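PDB 3V7D: cell division control protein 4 from Saccharomyces cerevisiae, which serves as the F-box, WD-repeat subunit of an SCF ubiquitin ligase that recognises phosphorylated targets such as the CDK inhibitor SIC1 for ubiquitination and proteasomal degradation. Local coordinates for residues D434-V439 with A448-D453; T332-W337 with Y346-H351; T205-D210 with G223-T228; F386-T391 with N415-R420. The protein carries 1 engineered substitution. All blocks are in the same frame, centred on the assembly; numbering follows the deposited sequence.

Contact 1: D434-V439 with A448-D453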
# COMPACT_ATOMS: atom_id res chain seq x y z
N ASP B 434 9.36 -26.78 -8.84
CA ASP B 434 9.80 -26.80 -10.23
C ASP B 434 9.16 -25.64 -11.00
O ASP B 434 9.78 -25.06 -11.89
CB ASP B 434 9.43 -28.12 -10.91
CG ASP B 434 10.21 -29.30 -10.36
OD1 ASP B 434 11.41 -29.13 -10.04
OD2 ASP B 434 9.62 -30.40 -10.25
N GLN B 435 7.91 -25.33 -10.66
CA GLN B 435 7.22 -24.19 -11.23
C GLN B 435 6.46 -23.44 -10.15
O GLN B 435 6.02 -24.04 -9.16
CB GLN B 435 6.23 -24.64 -12.31
CG GLN B 435 6.84 -25.44 -13.44
CD GLN B 435 7.41 -24.57 -14.54
OE1 GLN B 435 7.39 -23.34 -14.46
NE2 GLN B 435 7.91 -25.21 -15.60
N ILE B 436 6.33 -22.13 -10.32
CA ILE B 436 5.47 -21.33 -9.46
C ILE B 436 4.32 -20.83 -10.31
O ILE B 436 4.50 -19.97 -11.17
CB ILE B 436 6.22 -20.12 -8.88
CG1 ILE B 436 7.60 -20.54 -8.36
CG2 ILE B 436 5.38 -19.45 -7.79
CD1 ILE B 436 7.54 -21.48 -7.19
N TRP B 437 3.13 -21.38 -10.09
CA TRP B 437 1.99 -21.05 -10.94
C TRP B 437 1.32 -19.75 -10.53
O TRP B 437 0.90 -18.96 -11.37
CB TRP B 437 0.97 -22.20 -10.97
CG TRP B 437 1.53 -23.47 -11.52
CD1 TRP B 437 1.60 -24.68 -10.90
CD2 TRP B 437 2.13 -23.65 -12.82
NE1 TRP B 437 2.19 -25.61 -11.73
CE2 TRP B 437 2.52 -25.00 -12.91
CE3 TRP B 437 2.36 -22.81 -13.91
CZ2 TRP B 437 3.14 -25.53 -14.04
CZ3 TRP B 437 2.97 -23.33 -15.03
CH2 TRP B 437 3.35 -24.68 -15.09
N SER B 438 1.24 -19.51 -9.23
CA SER B 438 0.58 -18.32 -8.73
C SER B 438 1.09 -17.95 -7.35
O SER B 438 1.27 -18.82 -6.50
CB SER B 438 -0.94 -18.53 -8.70
OG SER B 438 -1.61 -17.33 -8.37
N VAL B 439 1.35 -16.66 -7.14
CA VAL B 439 1.81 -16.19 -5.85
C VAL B 439 0.99 -14.97 -5.41
O VAL B 439 0.59 -14.14 -6.23
CB VAL B 439 3.34 -15.88 -5.85
CG1 VAL B 439 3.64 -14.56 -6.56
CG2 VAL B 439 3.86 -15.84 -4.44
N ALA B 448 1.59 -19.65 -2.31
CA ALA B 448 2.00 -19.98 -3.68
C ALA B 448 1.51 -21.35 -4.13
O ALA B 448 1.67 -22.35 -3.43
CB ALA B 448 3.51 -19.87 -3.82
N ALA B 449 0.90 -21.37 -5.31
CA ALA B 449 0.53 -22.61 -5.98
C ALA B 449 1.72 -23.04 -6.82
O ALA B 449 2.16 -22.31 -7.72
CB ALA B 449 -0.68 -22.39 -6.86
N VAL B 450 2.27 -24.21 -6.52
CA VAL B 450 3.49 -24.66 -7.17
C VAL B 450 3.36 -26.05 -7.76
O VAL B 450 2.39 -26.76 -7.52
CB VAL B 450 4.68 -24.69 -6.18
CG1 VAL B 450 4.85 -23.34 -5.51
CG2 VAL B 450 4.48 -25.80 -5.15
N GLU B 451 4.36 -26.41 -8.56
CA GLU B 451 4.49 -27.75 -9.09
C GLU B 451 5.81 -28.33 -8.61
O GLU B 451 6.84 -27.65 -8.61
CB GLU B 451 4.45 -27.75 -10.62
CG GLU B 451 4.74 -29.11 -11.24
CD GLU B 451 4.88 -29.07 -12.75
OE1 GLU B 451 4.05 -28.41 -13.41
OE2 GLU B 451 5.82 -29.70 -13.27
N LYS B 452 5.77 -29.59 -8.19
CA LYS B 452 6.99 -30.29 -7.81
C LYS B 452 6.88 -31.77 -8.17
O LYS B 452 5.99 -32.47 -7.68
CB LYS B 452 7.26 -30.12 -6.32
CG LYS B 452 8.39 -30.99 -5.80
CD LYS B 452 8.64 -30.74 -4.31
CE LYS B 452 9.34 -31.92 -3.65
NZ LYS B 452 10.63 -32.27 -4.32
N ASP B 453 7.78 -32.22 -9.03
CA ASP B 453 7.82 -33.61 -9.47
C ASP B 453 6.49 -34.11 -10.02
O ASP B 453 6.01 -35.17 -9.62
CB ASP B 453 8.31 -34.52 -8.34
CG ASP B 453 9.73 -34.21 -7.92
OD1 ASP B 453 10.51 -33.74 -8.78
OD2 ASP B 453 10.06 -34.44 -6.74
O HOH W 1 7.60 -31.22 -11.68

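Contact 2: T332-W337 with Y346-H351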
# COMPACT_ATOMS: atom_id res chain seq x y z
N THR B 332 5.87 -6.35 -26.73
CA THR B 332 6.90 -5.99 -25.74
C THR B 332 6.71 -4.61 -25.12
O THR B 332 7.51 -4.20 -24.27
CB THR B 332 8.35 -6.09 -26.29
OG1 THR B 332 8.60 -4.97 -27.16
CG2 THR B 332 8.58 -7.40 -27.04
N THR B 333 5.68 -3.88 -25.53
CA THR B 333 5.47 -2.53 -25.01
C THR B 333 4.38 -2.48 -23.95
O THR B 333 3.50 -3.35 -23.90
CB THR B 333 5.13 -1.51 -26.12
OG1 THR B 333 3.78 -1.71 -26.56
CG2 THR B 333 6.08 -1.65 -27.30
N ILE B 334 4.45 -1.46 -23.11
CA ILE B 334 3.38 -1.14 -22.17
C ILE B 334 2.86 0.25 -22.51
O ILE B 334 3.64 1.18 -22.69
CB ILE B 334 3.90 -1.11 -20.73
CG1 ILE B 334 4.48 -2.47 -20.35
CG2 ILE B 334 2.79 -0.71 -19.78
CD1 ILE B 334 5.43 -2.41 -19.17
N ARG B 335 1.54 0.39 -22.61
CA ARG B 335 0.97 1.69 -22.93
C ARG B 335 0.12 2.25 -21.80
O ARG B 335 -0.61 1.52 -21.13
CB ARG B 335 0.15 1.63 -24.23
CG ARG B 335 1.02 1.53 -25.47
CD ARG B 335 0.20 1.61 -26.74
NE ARG B 335 1.05 1.89 -27.89
CZ ARG B 335 0.69 2.66 -28.91
NH1 ARG B 335 -0.51 3.24 -28.92
NH2 ARG B 335 1.52 2.87 -29.92
N ILE B 336 0.24 3.56 -21.60
CA ILE B 336 -0.56 4.26 -20.61
C ILE B 336 -1.56 5.14 -21.36
O ILE B 336 -1.18 5.92 -22.22
CB ILE B 336 0.33 5.16 -19.73
CG1 ILE B 336 1.50 4.36 -19.16
CG2 ILE B 336 -0.50 5.81 -18.62
CD1 ILE B 336 1.09 3.23 -18.23
N TRP B 337 -2.84 5.00 -21.02
CA TRP B 337 -3.89 5.72 -21.73
C TRP B 337 -4.64 6.65 -20.78
O TRP B 337 -4.87 6.31 -19.62
CB TRP B 337 -4.88 4.74 -22.36
CG TRP B 337 -4.27 3.63 -23.16
CD1 TRP B 337 -3.72 2.48 -22.68
CD2 TRP B 337 -4.18 3.55 -24.59
NE1 TRP B 337 -3.28 1.69 -23.72
CE2 TRP B 337 -3.55 2.32 -24.90
CE3 TRP B 337 -4.56 4.40 -25.63
CZ2 TRP B 337 -3.30 1.93 -26.21
CZ3 TRP B 337 -4.31 4.00 -26.94
CH2 TRP B 337 -3.68 2.78 -27.21
N TYR B 346 1.61 7.51 -22.62
CA TYR B 346 2.99 7.05 -22.67
C TYR B 346 3.13 5.65 -23.25
O TYR B 346 2.24 4.80 -23.11
CB TYR B 346 3.61 7.06 -21.27
CG TYR B 346 3.48 8.38 -20.54
CD1 TYR B 346 4.10 9.52 -21.02
CD2 TYR B 346 2.75 8.47 -19.36
CE1 TYR B 346 3.99 10.73 -20.35
CE2 TYR B 346 2.63 9.67 -18.68
CZ TYR B 346 3.26 10.79 -19.18
OH TYR B 346 3.14 11.99 -18.50
N THR B 347 4.26 5.40 -23.91
CA THR B 347 4.66 4.05 -24.26
C THR B 347 5.93 3.72 -23.48
O THR B 347 6.94 4.44 -23.58
CB THR B 347 4.93 3.88 -25.77
OG1 THR B 347 3.78 4.30 -26.51
CG2 THR B 347 5.22 2.42 -26.09
N LEU B 348 5.88 2.66 -22.70
CA LEU B 348 7.01 2.24 -21.89
C LEU B 348 7.70 1.07 -22.58
O LEU B 348 7.06 0.08 -22.93
CB LEU B 348 6.54 1.81 -20.50
CG LEU B 348 5.55 2.73 -19.79
CD1 LEU B 348 5.19 2.18 -18.41
CD2 LEU B 348 6.12 4.13 -19.68
N GLN B 349 9.00 1.20 -22.78
CA GLN B 349 9.79 0.16 -23.44
C GLN B 349 10.88 -0.33 -22.50
O GLN B 349 11.96 0.25 -22.44
CB GLN B 349 10.40 0.71 -24.73
CG GLN B 349 11.07 -0.34 -25.60
CD GLN B 349 10.09 -1.38 -26.11
OE1 GLN B 349 9.28 -1.10 -26.99
NE2 GLN B 349 10.17 -2.59 -25.56
N GLY B 350 10.60 -1.40 -21.75
CA GLY B 350 11.57 -1.93 -20.81
C GLY B 350 11.63 -3.45 -20.80
O GLY B 350 12.16 -4.07 -19.87
N HIS B 351 11.07 -4.06 -21.84
CA HIS B 351 11.07 -5.50 -22.00
C HIS B 351 11.36 -5.84 -23.45
O HIS B 351 11.01 -5.07 -24.35
CB HIS B 351 9.71 -6.09 -21.62
CG HIS B 351 9.29 -5.79 -20.21
ND1 HIS B 351 9.81 -6.46 -19.12
CD2 HIS B 351 8.38 -4.91 -19.71
CE1 HIS B 351 9.25 -6.00 -18.02
NE2 HIS B 351 8.38 -5.06 -18.35
O HOH W 2 7.76 -2.62 -22.29

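Contact 3: T205-D210 with G223-T228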
# COMPACT_ATOMS: atom_id res chain seq x y z
N THR B 205 -14.92 -20.59 -24.39
CA THR B 205 -14.27 -20.60 -23.07
C THR B 205 -14.30 -19.24 -22.39
O THR B 205 -13.94 -18.23 -22.99
CB THR B 205 -12.80 -21.07 -23.18
OG1 THR B 205 -12.76 -22.46 -23.48
CG2 THR B 205 -12.06 -20.81 -21.87
N VAL B 206 -14.73 -19.21 -21.13
CA VAL B 206 -14.62 -18.01 -20.31
C VAL B 206 -13.16 -17.85 -19.91
O VAL B 206 -12.64 -18.63 -19.11
CB VAL B 206 -15.50 -18.08 -19.05
CG1 VAL B 206 -15.42 -16.78 -18.28
CG2 VAL B 206 -16.95 -18.39 -19.43
N ARG B 207 -12.50 -16.84 -20.46
CA ARG B 207 -11.05 -16.70 -20.31
C ARG B 207 -10.63 -15.86 -19.11
O ARG B 207 -9.57 -16.09 -18.53
CB ARG B 207 -10.45 -16.10 -21.59
CG ARG B 207 -8.93 -16.17 -21.64
CD ARG B 207 -8.46 -17.61 -21.54
NE ARG B 207 -7.00 -17.71 -21.58
CZ ARG B 207 -6.21 -17.62 -20.52
NH1 ARG B 207 -6.74 -17.41 -19.32
NH2 ARG B 207 -4.90 -17.73 -20.65
N CYS B 208 -11.46 -14.89 -18.75
CA CYS B 208 -11.12 -13.96 -17.68
C CYS B 208 -12.40 -13.39 -17.09
O CYS B 208 -13.47 -13.54 -17.69
CB CYS B 208 -10.26 -12.82 -18.24
SG CYS B 208 -11.08 -11.85 -19.56
N LEU B 209 -12.30 -12.74 -15.94
CA LEU B 209 -13.47 -12.11 -15.32
C LEU B 209 -13.11 -11.15 -14.19
O LEU B 209 -12.04 -11.25 -13.59
CB LEU B 209 -14.47 -13.17 -14.84
CG LEU B 209 -14.24 -13.95 -13.55
CD1 LEU B 209 -15.01 -13.32 -12.41
CD2 LEU B 209 -14.66 -15.40 -13.72
N ASP B 210 -14.01 -10.21 -13.92
CA ASP B 210 -13.86 -9.28 -12.81
C ASP B 210 -15.22 -9.00 -12.20
O ASP B 210 -16.25 -9.24 -12.83
CB ASP B 210 -13.23 -7.97 -13.29
CG ASP B 210 -12.55 -7.19 -12.16
OD1 ASP B 210 -12.74 -7.55 -10.98
OD2 ASP B 210 -11.83 -6.22 -12.47
N GLY B 223 -14.99 -12.10 -19.70
CA GLY B 223 -14.43 -12.11 -21.04
C GLY B 223 -14.26 -13.53 -21.54
O GLY B 223 -13.91 -14.43 -20.78
N SER B 224 -14.50 -13.74 -22.83
CA SER B 224 -14.47 -15.08 -23.40
C SER B 224 -13.72 -15.15 -24.72
O SER B 224 -13.45 -14.14 -25.36
CB SER B 224 -15.89 -15.61 -23.58
OG SER B 224 -15.93 -16.73 -24.45
N ARG B 225 -13.41 -16.38 -25.13
CA ARG B 225 -12.81 -16.63 -26.44
C ARG B 225 -13.82 -16.48 -27.58
O ARG B 225 -13.48 -16.70 -28.74
CB ARG B 225 -12.19 -18.03 -26.47
CG ARG B 225 -10.94 -18.16 -25.64
CD ARG B 225 -10.34 -19.54 -25.76
NE ARG B 225 -8.94 -19.54 -25.35
CZ ARG B 225 -8.17 -20.62 -25.29
NH1 ARG B 225 -8.67 -21.81 -25.62
NH2 ARG B 225 -6.91 -20.52 -24.91
N ASP B 226 -15.05 -16.10 -27.25
CA ASP B 226 -16.05 -15.81 -28.28
C ASP B 226 -16.01 -14.34 -28.69
O ASP B 226 -16.94 -13.84 -29.33
CB ASP B 226 -17.46 -16.21 -27.83
CG ASP B 226 -17.90 -15.51 -26.55
OD1 ASP B 226 -17.32 -14.46 -26.19
OD2 ASP B 226 -18.83 -16.02 -25.90
N ASN B 227 -14.93 -13.66 -28.29
CA ASN B 227 -14.68 -12.24 -28.60
C ASN B 227 -15.57 -11.25 -27.85
O ASN B 227 -15.48 -10.04 -28.06
CB ASN B 227 -14.75 -11.98 -30.11
CG ASN B 227 -13.98 -12.99 -30.92
OD1 ASN B 227 -13.18 -13.76 -30.38
ND2 ASN B 227 -14.20 -13.00 -32.23
N THR B 228 -16.42 -11.76 -26.96
CA THR B 228 -17.38 -10.91 -26.26
C THR B 228 -17.09 -10.80 -24.77
O THR B 228 -16.25 -11.52 -24.23
CB THR B 228 -18.82 -11.45 -26.39
OG1 THR B 228 -19.02 -12.50 -25.43
CG2 THR B 228 -19.08 -11.98 -27.80

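Contact 4: F386-T391 with N415-R420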
# COMPACT_ATOMS: atom_id res chain seq x y z
N PHE B 386 12.71 0.36 -10.40
CA PHE B 386 13.52 -0.84 -10.22
C PHE B 386 13.50 -1.78 -11.42
O PHE B 386 12.63 -1.70 -12.28
CB PHE B 386 13.17 -1.58 -8.92
CG PHE B 386 11.72 -2.02 -8.80
CD1 PHE B 386 11.28 -3.17 -9.43
CD2 PHE B 386 10.83 -1.30 -8.03
CE1 PHE B 386 9.96 -3.58 -9.30
CE2 PHE B 386 9.52 -1.70 -7.90
CZ PHE B 386 9.08 -2.85 -8.54
N SER B 387 14.49 -2.66 -11.46
CA SER B 387 14.65 -3.59 -12.57
C SER B 387 15.22 -4.90 -12.04
O SER B 387 16.24 -4.91 -11.34
CB SER B 387 15.59 -3.00 -13.62
OG SER B 387 15.84 -3.92 -14.66
N TYR B 388 14.55 -6.01 -12.35
CA TYR B 388 15.03 -7.32 -11.93
C TYR B 388 14.97 -8.33 -13.06
O TYR B 388 14.23 -8.16 -14.02
CB TYR B 388 14.23 -7.84 -10.73
CG TYR B 388 14.37 -6.99 -9.48
CD1 TYR B 388 15.54 -7.01 -8.73
CD2 TYR B 388 13.33 -6.18 -9.05
CE1 TYR B 388 15.67 -6.24 -7.59
CE2 TYR B 388 13.45 -5.41 -7.91
CZ TYR B 388 14.62 -5.44 -7.19
OH TYR B 388 14.73 -4.67 -6.05
N HIS B 389 15.76 -9.40 -12.93
CA HIS B 389 15.79 -10.45 -13.92
C HIS B 389 16.10 -11.80 -13.26
O HIS B 389 17.08 -11.93 -12.55
CB HIS B 389 16.86 -10.14 -14.98
CG HIS B 389 16.44 -10.47 -16.37
ND1 HIS B 389 16.21 -9.50 -17.33
CD2 HIS B 389 16.22 -11.66 -16.98
CE1 HIS B 389 15.86 -10.08 -18.46
NE2 HIS B 389 15.86 -11.39 -18.28
N HIS B 390 15.24 -12.78 -13.49
CA HIS B 390 15.52 -14.13 -13.01
C HIS B 390 16.73 -14.67 -13.76
O HIS B 390 16.77 -14.64 -14.99
CB HIS B 390 14.29 -15.03 -13.17
CG HIS B 390 13.22 -14.78 -12.15
ND1 HIS B 390 12.24 -15.71 -11.85
CD2 HIS B 390 12.99 -13.71 -11.35
CE1 HIS B 390 11.45 -15.22 -10.92
NE2 HIS B 390 11.88 -14.01 -10.60
N THR B 391 17.72 -15.15 -13.02
CA THR B 391 19.03 -15.49 -13.59
C THR B 391 19.00 -16.63 -14.60
O THR B 391 19.90 -16.75 -15.43
CB THR B 391 20.06 -15.83 -12.49
OG1 THR B 391 19.52 -16.84 -11.62
CG2 THR B 391 20.40 -14.59 -11.67
N ASN B 415 11.58 -15.86 -5.82
CA ASN B 415 12.39 -14.78 -5.25
C ASN B 415 11.59 -13.74 -4.45
O ASN B 415 10.49 -13.36 -4.83
CB ASN B 415 13.17 -14.07 -6.36
CG ASN B 415 14.09 -15.01 -7.11
OD1 ASN B 415 14.87 -15.75 -6.51
ND2 ASN B 415 14.01 -14.99 -8.44
N ILE B 416 12.18 -13.29 -3.36
CA ILE B 416 11.59 -12.24 -2.54
C ILE B 416 12.55 -11.05 -2.53
O ILE B 416 13.71 -11.18 -2.11
CB ILE B 416 11.34 -12.73 -1.10
CG1 ILE B 416 10.42 -13.96 -1.11
CG2 ILE B 416 10.73 -11.63 -0.23
CD1 ILE B 416 10.13 -14.53 0.26
N TYR B 417 12.08 -9.90 -3.01
CA TYR B 417 12.93 -8.71 -3.09
C TYR B 417 12.50 -7.59 -2.13
O TYR B 417 11.31 -7.28 -2.01
CB TYR B 417 12.95 -8.13 -4.50
CG TYR B 417 13.36 -9.09 -5.60
CD1 TYR B 417 12.42 -9.88 -6.25
CD2 TYR B 417 14.69 -9.18 -6.01
CE1 TYR B 417 12.78 -10.74 -7.27
CE2 TYR B 417 15.06 -10.04 -7.03
CZ TYR B 417 14.11 -10.82 -7.65
OH TYR B 417 14.49 -11.67 -8.67
N ASN B 418 13.48 -6.98 -1.47
CA ASN B 418 13.28 -5.76 -0.70
C ASN B 418 13.27 -4.57 -1.66
O ASN B 418 14.31 -4.22 -2.22
CB ASN B 418 14.42 -5.61 0.31
CG ASN B 418 14.28 -4.38 1.20
OD1 ASN B 418 13.69 -3.36 0.82
ND2 ASN B 418 14.85 -4.46 2.40
N LEU B 419 12.11 -3.95 -1.85
CA LEU B 419 11.99 -2.85 -2.80
C LEU B 419 12.60 -1.54 -2.31
O LEU B 419 12.85 -0.63 -3.10
CB LEU B 419 10.54 -2.64 -3.22
CG LEU B 419 9.91 -3.78 -4.02
CD1 LEU B 419 8.53 -3.38 -4.53
CD2 LEU B 419 10.82 -4.21 -5.18
N ARG B 420 12.85 -1.43 -1.00
CA ARG B 420 13.51 -0.24 -0.47
C ARG B 420 15.01 -0.25 -0.77
O ARG B 420 15.55 0.72 -1.28
CB ARG B 420 13.29 -0.11 1.04
CG ARG B 420 11.85 0.14 1.42
CD ARG B 420 11.74 0.50 2.88
NE ARG B 420 10.35 0.47 3.33
CZ ARG B 420 9.97 0.71 4.57
NH1 ARG B 420 10.87 0.99 5.51
NH2 ARG B 420 8.68 0.66 4.89
O HOH W 3 17.24 -11.85 -9.47

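Contact 1: D434-V439 with A448-D453
D434 and Q435 both turn their backbone N-H groups to the carbonyl of E451, and W437 and S438 do the same to A449, so two classic beta bulges interrupt this antiparallel pairing. The shorter bond of each bulge is 2.7 Å, from D434 N to E451 O and from W437 N to A449 O; the one from S438 N is weak. Between and beyond them E451 N bonds to Q435 O, and A449 N to S438 O.

Side-chain polarity gathers at one end. D453 N meets D434 OD2 at 2.9 Å in an almost straight bond (174°), and a water donates to both D434 OD2 and E451 OE2.

Among the nonpolar contacts, I436 CD1 lies 3.7 Å from V450 CG1, and V439 CG2 leans on the methyl of A448. The W437 indole has Q435 CB over one face, while E451, whose CG is anti to its backbone N (chi1 173°), lays OE1 in the ring plane at the edge, 3.1 Å from CZ2. W437 NE1 bonds weakly to S123 O, and W437 packs on a polar side chain of the bound peptide. Replacing the indole by an alanine is likely to cost S123 O its weak donor and E451 OE1 the ring edge beside it.

With D434, E451 and D453 so close, one carboxylate may be slightly harder to ionise; the water, the single D453 N-H and K452, salt-bridged to D453, probably offset part of that crowding.

Contact 2: T332-W337 with Y346-H351
The carbonyl oxygen of L348 is gripped twice: I334 N donates to it at 3.0 Å, in the carbonyl plane, and a water donates to it at 2.9 Å. The same water also donates to T332 O and accepts from G350 N, bridging the two segments where regular pairing stops. Before that point the antiparallel register is unbroken. L348 N reaches I334 O at 2.7 Å in a practically straight bond (177°), and I336 N reaches Y346 O at 2.8 Å.

Beyond the paired strands, Q349 folds back. A bend at its second torsion (chi2 64°) turns the amide across T332 and T333: NE2 donates, within the amide plane, to T332 OG1 at 3.3 Å, and OE1 lies 3.3 Å from T333 CG2. T333 OG1 is instead held by D331.

The two faces differ in character. R335 and T347 run side by side, with T347 OG1 over one face of the guanidinium. On the reverse, I334 CB and L348 CB approach to 3.9 Å, and I334 CD1 abuts the edge of the H351 imidazole, 3.9 Å from CD2.

G350 and H351 form the GH dipeptide of a WD repeat, H351 being fixed by S367 and S373. Strand 343-348 is outermost in its blade, strand 334-338 lies between it and 324-329, and the apolar face rests on L365, S367 and W377 of the next blade.

Contact 3: T205-D210 with G223-T228
G223 is the tight point of this contact. Its carbonyl accepts from both R207 N, at 2.8 Å, and C208 N, a classic beta bulge, while G223 N returns a bond to C208 O at 2.9 Å. C208 SG, placed between its own backbone N and carbonyl carbon (chi1 60°), sits 3.7 Å from G223 CA; a beta carbon on G223 would fall about 2.6 Å from that sulfur, a clash.

T205 O is the second gripped atom. R225 N meets it at 2.9 Å, nearly in line with the carbonyl bond, and S224 OG donates at 2.9 Å from above the carbonyl plane (62° out of it). The same hydroxyl accepts from D226 N in an ST turn, which couples this bond to the type I turn S224-N227. That turn carries the chain out of strand 218-224 towards 229-233, and D226 OD1 closes an Asx turn by accepting from T228 N.

The side where the segments touch less holds the long arginines, R225 partly exposed and R207 buried. R225 lays its CD 3.9 Å from T205 CB, but R207 and R225 make no bond to each other; both guanidiniums serve the bound peptide. R207 NH2, R225 NH2 and T205 N each bond a modified side chain of the peptide, consistent with a phosphate-reading pocket, and R225 also grips its backbone.

Strand 206-213 is an edge strand of its four-stranded sheet, beside 218-224; C208 packs on V273 and V276 of strand 273-279 in the next blade, and L209 on A167 and K169 of strand 165-170.

Contact 4: F386-T391 with N415-R420
Three rings of segment 386-391 each offer a face to segment 415-420. The F386 ring carries L419 CD2 directly over its centre, 3.9 Å from the centroid, a CH-pi contact, while F364 meets it edge-to-face. The Y388 ring faces Y417 with centroids 4.2 Å apart and planes inclined by 31°, an oblique pairing in which Y417 CD2 stands 3.4 Å above the Y388 plane, toward its rim. The H390 imidazole has N415 ND2 3.2 Å above its plane, and the amide stands almost upright on the ring (84°). At the Y417 edge, in plane, lies a water 2.9 Å from Y417 OH; the same water donates to H389 O.

The segments run antiparallel, yet Y388 CA and Y417 CA are 9.2 Å apart, too far for strand pairing, so the contact is carried by side chains. F386 swings its ring toward L419 with CG between backbone N and carbonyl carbon (chi1 58°). L419 CD2 then wedges against Y388 as well, 4.0 Å from CE2. Polar ends are held separately: H390 by S408 and S410, N415 by Q413, and Y388 OH, weakly, by G422 O. With Y388 cut back to an alanine, one face of Y417 would probably be uncovered, a gap opened beside L419 and G422 O left without this hydroxyl.

Here one blade meets the next. Strand 384-389 is outermost in its sheet and packs over 413-418; Y388, Y417 and L419 converge on L406 of strand 405-410, whereas I416, N418 and R420 touch helix 87-106.

Overall arrangement
Along the chain the order is contact 3, contact 2, contact 4, contact 1, and none touches another. All belong to the WD-repeat beta propeller, whose eight blades are mostly four-stranded antiparallel sheets. Contacts 1, 2 and 3 each join neighbouring strands within one blade, whereas contact 4 joins consecutive blades. Centres of contacts 1 and 4 are about 19 Å apart, of 2 and 4 about 20 Å, and of 3 and 4 about 32 Å, spanning the ring. Contact 1 lies in the closing blade, where strand 113-118 joins strands 435-442, 445-452 and 455-462 from the end of the chain. Contacts 1 and 3, their centres about 25 Å apart, both reach the bound peptide, so substrate recognition draws on well-separated blades.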